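Local coordinates for protein dihydrolipoyl dehydrogenase (Elizabethkingia anophelis NUHP1, PDB 6UZI) that probably catalyses the NAD(+)-dependent oxidation of dihydrolipoyl groups carried on protein lysines, using a tightly held FAD and a redox-active disulfide, at residues L176-V181 and G272-V277; I162-D165 and I170-T173. All blocks are in the same frame, centred on the assembly; numbering follows the deposited sequence.

Contact 1 (L176-V181 and G272-V277); sequences LNLKEV and GDYCLV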
loop_
_atom_site.group_PDB
_atom_site.type_symbol
_atom_site.label_atom_id
_atom_site.label_comp_id
_atom_site.label_asym_id
_atom_site.label_seq_id
_atom_site.Cartn_x
_atom_site.Cartn_y
_atom_site.Cartn_z
ATOM N N LEU A 176 -21.045 1.306 15.785
ATOM C CA LEU A 176 -21.085 1.388 14.334
ATOM C C LEU A 176 -22.420 1.899 13.812
ATOM O O LEU A 176 -22.567 2.048 12.596
ATOM C CB LEU A 176 -20.778 0.013 13.740
ATOM C CG LEU A 176 -19.357 -0.534 13.937
ATOM C CD1 LEU A 176 -19.342 -2.021 13.683
ATOM C CD2 LEU A 176 -18.385 0.159 12.991
ATOM N N ASN A 177 -23.392 2.185 14.685
ATOM C CA ASN A 177 -24.734 2.573 14.258
ATOM C C ASN A 177 -25.236 3.815 14.992
ATOM O O ASN A 177 -26.445 3.999 15.142
ATOM C CB ASN A 177 -25.713 1.413 14.447
ATOM C CG ASN A 177 -25.497 0.289 13.443
ATOM O OD1 ASN A 177 -25.413 0.523 12.238
ATOM N ND2 ASN A 177 -25.374 -0.935 13.943
ATOM N N LEU A 178 -24.331 4.696 15.414
ATOM C CA LEU A 178 -24.730 5.885 16.163
ATOM C C LEU A 178 -25.613 6.794 15.317
ATOM O O LEU A 178 -25.458 6.896 14.099
ATOM C CB LEU A 178 -23.505 6.673 16.633
ATOM C CG LEU A 178 -22.598 6.020 17.674
ATOM C CD1 LEU A 178 -21.642 7.044 18.220
ATOM C CD2 LEU A 178 -23.390 5.356 18.785
ATOM N N LYS A 179 -26.559 7.451 15.977
ATOM C CA LYS A 179 -27.454 8.376 15.301
ATOM C C LYS A 179 -26.952 9.818 15.361
ATOM O O LYS A 179 -27.624 10.719 14.847
ATOM C CB LYS A 179 -28.866 8.260 15.895
ATOM N N GLU A 180 -25.777 10.044 15.950
ATOM C CA GLU A 180 -25.190 11.369 16.107
ATOM C C GLU A 180 -23.706 11.225 16.409
ATOM O O GLU A 180 -23.246 10.176 16.873
ATOM C CB GLU A 180 -25.883 12.175 17.213
ATOM C CG GLU A 180 -25.772 11.561 18.601
ATOM C CD GLU A 180 -26.388 12.433 19.685
ATOM O OE1 GLU A 180 -26.847 13.551 19.366
ATOM O OE2 GLU A 180 -26.437 11.988 20.853
ATOM N N VAL A 181 -22.955 12.276 16.096
ATOM C CA VAL A 181 -21.536 12.321 16.442
ATOM C C VAL A 181 -21.423 12.652 17.925
ATOM O O VAL A 181 -21.939 13.692 18.361
ATOM C CB VAL A 181 -20.773 13.355 15.604
ATOM C CG1 VAL A 181 -19.362 13.530 16.163
ATOM C CG2 VAL A 181 -20.740 12.939 14.136
ATOM N N GLY A 272 -18.959 11.576 29.854
ATOM C CA GLY A 272 -19.206 11.755 28.440
ATOM C C GLY A 272 -20.667 11.489 28.153
ATOM O O GLY A 272 -21.445 11.148 29.047
ATOM N N ASP A 273 -21.049 11.691 26.895
ATOM C CA ASP A 273 -22.400 11.376 26.462
ATOM C C ASP A 273 -22.492 10.021 25.766
ATOM O O ASP A 273 -23.606 9.576 25.457
ATOM C CB ASP A 273 -22.939 12.485 25.554
ATOM C CG ASP A 273 -22.089 12.692 24.323
ATOM O OD1 ASP A 273 -22.633 13.154 23.298
ATOM O OD2 ASP A 273 -20.880 12.384 24.384
ATOM N N TYR A 274 -21.356 9.374 25.496
ATOM C CA TYR A 274 -21.324 8.019 24.960
ATOM C C TYR A 274 -20.124 7.286 25.541
ATOM O O TYR A 274 -19.038 7.861 25.656
ATOM C CB TYR A 274 -21.241 8.008 23.427
ATOM C CG TYR A 274 -22.539 8.339 22.756
ATOM C CD1 TYR A 274 -23.493 7.354 22.521
ATOM C CD2 TYR A 274 -22.827 9.638 22.370
ATOM C CE1 TYR A 274 -24.709 7.657 21.913
ATOM C CE2 TYR A 274 -24.036 9.950 21.762
ATOM C CZ TYR A 274 -24.971 8.956 21.537
ATOM O OH TYR A 274 -26.170 9.264 20.938
ATOM N N CYS A 275 -20.317 6.016 25.892
ATOM C CA CYS A 275 -19.246 5.182 26.429
ATOM C C CYS A 275 -19.179 3.861 25.674
ATOM O O CYS A 275 -20.147 3.091 25.673
ATOM C CB CYS A 275 -19.434 4.925 27.922
ATOM S SG CYS A 275 -18.151 3.829 28.551
ATOM N N LEU A 276 -18.028 3.593 25.057
ATOM C CA LEU A 276 -17.773 2.381 24.283
ATOM C C LEU A 276 -16.848 1.456 25.069
ATOM O O LEU A 276 -15.738 1.851 25.446
ATOM C CB LEU A 276 -17.167 2.731 22.923
ATOM C CG LEU A 276 -16.464 1.660 22.083
ATOM C CD1 LEU A 276 -17.409 0.567 21.618
ATOM C CD2 LEU A 276 -15.799 2.329 20.888
ATOM N N VAL A 277 -17.298 0.229 25.293
ATOM C CA VAL A 277 -16.550 -0.781 26.036
ATOM C C VAL A 277 -15.813 -1.684 25.048
ATOM O O VAL A 277 -16.430 -2.468 24.318
ATOM C CB VAL A 277 -17.475 -1.596 26.944
ATOM C CG1 VAL A 277 -16.663 -2.568 27.765
ATOM C CG2 VAL A 277 -18.294 -0.669 27.816
#

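Contact 2 (I162-D165 and I170-T173); sequences ITLD and ITST. With FAD (flavin-adenine dinucleotide), chain E.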
loop_
_atom_site.group_PDB
_atom_site.type_symbol
_atom_site.label_atom_id
_atom_site.label_comp_id
_atom_site.label_asym_id
_atom_site.label_seq_id
_atom_site.Cartn_x
_atom_site.Cartn_y
_atom_site.Cartn_z
ATOM N N ILE A 162 -20.607 -3.408 34.324
ATOM C CA ILE A 162 -21.135 -2.508 33.303
ATOM C C ILE A 162 -22.481 -3.033 32.814
ATOM O O ILE A 162 -22.612 -4.209 32.458
ATOM C CB ILE A 162 -20.149 -2.349 32.137
ATOM C CG1 ILE A 162 -18.837 -1.743 32.628
ATOM C CG2 ILE A 162 -20.755 -1.472 31.057
ATOM C CD1 ILE A 162 -17.802 -1.535 31.535
ATOM N N THR A 163 -23.475 -2.154 32.769
ATOM C CA THR A 163 -24.802 -2.481 32.255
ATOM C C THR A 163 -24.918 -1.871 30.861
ATOM O O THR A 163 -25.162 -0.671 30.713
ATOM C CB THR A 163 -25.903 -1.956 33.178
ATOM O OG1 THR A 163 -25.818 -2.577 34.472
ATOM C CG2 THR A 163 -27.266 -2.233 32.573
ATOM N N LEU A 164 -24.725 -2.696 29.840
ATOM C CA LEU A 164 -24.843 -2.222 28.470
ATOM C C LEU A 164 -26.311 -1.994 28.132
ATOM O O LEU A 164 -27.162 -2.829 28.445
ATOM C CB LEU A 164 -24.226 -3.230 27.502
ATOM C CG LEU A 164 -22.734 -3.526 27.605
ATOM C CD1 LEU A 164 -22.421 -4.852 26.938
ATOM C CD2 LEU A 164 -21.939 -2.403 26.961
ATOM N N ASP A 165 -26.612 -0.853 27.510
ATOM C CA ASP A 165 -27.986 -0.499 27.191
ATOM C C ASP A 165 -28.243 -0.297 25.705
ATOM O O ASP A 165 -29.361 0.078 25.335
ATOM C CB ASP A 165 -28.411 0.761 27.965
ATOM C CG ASP A 165 -27.533 1.973 27.666
ATOM O OD1 ASP A 165 -27.465 2.866 28.535
ATOM O OD2 ASP A 165 -26.893 2.029 26.593
ATOM N N ILE A 170 -22.364 1.178 25.336
ATOM C CA ILE A 170 -22.471 0.366 24.136
ATOM C C ILE A 170 -21.178 -0.401 23.891
ATOM O O ILE A 170 -20.134 -0.125 24.485
ATOM C CB ILE A 170 -22.795 1.225 22.901
ATOM C CG1 ILE A 170 -21.692 2.267 22.702
ATOM C CG2 ILE A 170 -24.130 1.905 23.068
ATOM C CD1 ILE A 170 -21.931 3.180 21.535
ATOM N N THR A 171 -21.271 -1.375 22.982
ATOM C CA THR A 171 -20.141 -2.099 22.418
ATOM C C THR A 171 -19.915 -1.622 20.987
ATOM O O THR A 171 -20.625 -0.751 20.474
ATOM C CB THR A 171 -20.381 -3.613 22.443
ATOM O OG1 THR A 171 -21.429 -3.944 21.528
ATOM C CG2 THR A 171 -20.783 -4.078 23.816
ATOM N N SER A 172 -18.935 -2.235 20.322
ATOM C CA SER A 172 -18.639 -1.855 18.942
ATOM C C SER A 172 -19.850 -2.022 18.038
ATOM O O SER A 172 -20.009 -1.266 17.073
ATOM C CB SER A 172 -17.467 -2.675 18.400
ATOM O OG SER A 172 -17.763 -4.062 18.384
ATOM N N THR A 173 -20.700 -3.013 18.317
ATOM C CA THR A 173 -21.841 -3.266 17.447
ATOM C C THR A 173 -22.715 -2.028 17.326
ATOM O O THR A 173 -23.037 -1.584 16.217
ATOM C CB THR A 173 -22.657 -4.444 17.979
ATOM O OG1 THR A 173 -21.871 -5.640 17.909
ATOM C CG2 THR A 173 -23.932 -4.622 17.166
HETATM P PA FAD E . -16.957 -15.043 13.511
HETATM O O1A FAD E . -16.668 -14.035 12.463
HETATM O O2A FAD E . -16.807 -14.382 14.885
HETATM O O5B FAD E . -18.487 -15.480 13.388
HETATM C C5B FAD E . -18.792 -16.879 13.524
HETATM C C4B FAD E . -20.246 -17.071 13.180
HETATM O O4B FAD E . -20.756 -18.236 13.852
HETATM C C3B FAD E . -21.189 -15.914 13.547
HETATM O O3B FAD E . -21.742 -15.376 12.354
HETATM C C2B FAD E . -22.289 -16.579 14.394
HETATM O O2B FAD E . -23.588 -16.075 14.094
HETATM C C1B FAD E . -22.140 -18.050 14.018
HETATM N N9A FAD E . -22.586 -18.994 15.032
HETATM C C8A FAD E . -22.156 -19.075 16.332
HETATM N N7A FAD E . -22.683 -20.064 17.009
HETATM C C5A FAD E . -23.526 -20.682 16.092
HETATM C C6A FAD E . -24.372 -21.799 16.185
HETATM N N6A FAD E . -24.486 -22.558 17.279
HETATM N N1A FAD E . -25.085 -22.138 15.089
HETATM C C2A FAD E . -24.949 -21.403 13.980
HETATM N N3A FAD E . -24.175 -20.334 13.772
HETATM C C4A FAD E . -23.480 -20.021 14.874
HETATM N N1 FAD E . -10.129 -8.817 12.443
HETATM C C2 FAD E . -9.200 -8.546 11.494
HETATM O O2 FAD E . -8.454 -9.424 11.062
HETATM N N3 FAD E . -9.093 -7.265 10.982
HETATM C C4 FAD E . -9.866 -6.177 11.346
HETATM O O4 FAD E . -9.691 -5.082 10.815
HETATM C C4X FAD E . -10.851 -6.474 12.349
HETATM N N5 FAD E . -11.649 -5.518 12.731
HETATM C C5X FAD E . -12.634 -5.832 13.656
HETATM C C6 FAD E . -13.534 -4.838 14.032
HETATM C C7 FAD E . -14.582 -5.111 14.904
HETATM C C7M FAD E . -15.546 -4.013 15.271
HETATM C C8 FAD E . -14.733 -6.412 15.419
HETATM C C8M FAD E . -15.893 -6.761 16.315
HETATM C C9 FAD E . -13.822 -7.402 15.063
HETATM C C9A FAD E . -12.781 -7.126 14.185
HETATM N N10 FAD E . -11.882 -8.122 13.760
HETATM C C10 FAD E . -10.912 -7.829 12.840
HETATM C "C1'" FAD E . -11.993 -9.495 14.265
HETATM C "C2'" FAD E . -12.724 -10.411 13.293
HETATM O "O2'" FAD E . -14.113 -10.083 13.229
HETATM C "C3'" FAD E . -12.543 -11.883 13.669
HETATM O "O3'" FAD E . -11.184 -12.129 14.001
HETATM C "C4'" FAD E . -12.968 -12.834 12.551
HETATM O "O4'" FAD E . -14.298 -12.490 12.156
HETATM C "C5'" FAD E . -12.871 -14.294 12.939
HETATM O "O5'" FAD E . -14.138 -14.870 12.570
HETATM P P FAD E . -14.515 -16.450 12.683
HETATM O O1P FAD E . -14.732 -17.145 11.389
HETATM O O2P FAD E . -13.599 -17.235 13.597
HETATM O O3P FAD E . -15.902 -16.244 13.453
#

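Contact 1 (L176-V181 and G272-V277)
Tyr-274 carries this contact, reaching from the start of a parallel strand to Glu-180 and Leu-178 in the loop 176-181. Just before it, Asp-273 has its carboxylate turned to the continuation of the loop, where OD1 accepts from Lys-183 N and OD2 from His-184 N. Its OD1 lies 4.7 Å from Glu-180 OE2, two like charges that are not in contact. Arg-168 probably eases their proximity: its NE donates a hydrogen bond to Asp-273 O, and the residue makes a cation-pi interaction with the Tyr-274 ring and forms a long, weak ion pair with Glu-180.

At Tyr-274 the side chain is directed at the loop, and its OH donates to Glu-180 OE2 over 2.7 Å. The acceptor sits at the edge of the ring, in the ring plane, while the carboxylate stands nearly upright to that plane (83°). The phenol uses the anti side of OE2, 19° out of the carboxylate plane. Glu-180 brings its carboxylate to the hydroxyl by setting CG between its backbone N and carbonyl carbon (chi1 62°) and then running extended. Obliquely to the ring, Leu-178 CD2 comes within 4.1 Å of Tyr-274 CE1, a purely apolar touch between side chains running past each other in opposite directions.

Further along, Leu-276 turns to Leu-197 of helix 192-203, the helix whose Tyr-201 also meets Leu-178. Strand 274-277 lies between strands 169-170 and 184-188 in the parallel sheet of the probable NAD-binding domain, with the loop 176-181 leading from helix 172-175 into 184-188.

Contact 2 (I162-D165 and I170-T173)
At the N-cap of helix 172-175, beside the FAD pocket, Leu-164 packs against Thr-171 and the adjoining backbone. Both branches of the leucine close on the Thr-171 methyl, CD1 lying 3.6 Å from Thr-171 CG2, and Leu-164 CD2 also rests against the backbone, 3.7 Å from Ile-170 C. The two side chains cross at about a right angle. Thr-171 divides its two branches: with OG1 set between the backbone N and the carbonyl carbon (chi1 68°), its methyl takes the position beside the N and is presented to Leu-164.

The hydroxyl faces the helix instead. Thr-171 OG1 accepts from Thr-173 N at 3.4 Å, a weak capping bond bent to 141°, and it is also hydrogen-bonded to Glu-174 OE1.

Asp-165 approaches Ile-170 only loosely, OD2 standing 4.5 Å from Ile-170 CG2. Its main work is in the intervening turn, where OD2 accepts from the amides of Glu-167, Arg-168 and Val-169 while OD1 forms a salt bridge with Arg-251.

One residue into the helix, Ser-172 belongs to the flavin pocket. Its OG is 3.8 Å from C7M of FAD, one of the two methyls of the dimethylbenzene end of the isoalloxazine, so this is van der Waals contact with the flavin methyls rather than polar recognition.

Chemically, the two segments are joined by van der Waals packing of the leucine and threonine methyls and the peptide of Ile-170, without a polar bond between them. The polar groups are engaged elsewhere: Asp-165 grips the turn by three amides, and the same torsion that points Thr-171 OG1 at the helix start places the methyl against Leu-164.

Overall arrangement
From the N terminus the chain first reaches contact 2, which closes a short loop, with four residues between 162-165 and 170-173. It then passes through helix 172-175 into the loop 176-181, the first half of contact 1, and returns 90 residues later as strand 274-277. The two loops therefore follow in series, neither enclosing nor crossing the other. In space they adjoin, their centres about 10 Å apart. Ile-170 links them through two probable hydrogen bonds that bracket Leu-276: its N lies 2.9 Å from Cys-275 O and its O 3.0 Å from Val-277 N. Together they tie the edge of the sheet of the probable NAD-binding domain to the helix start bordering the flavin.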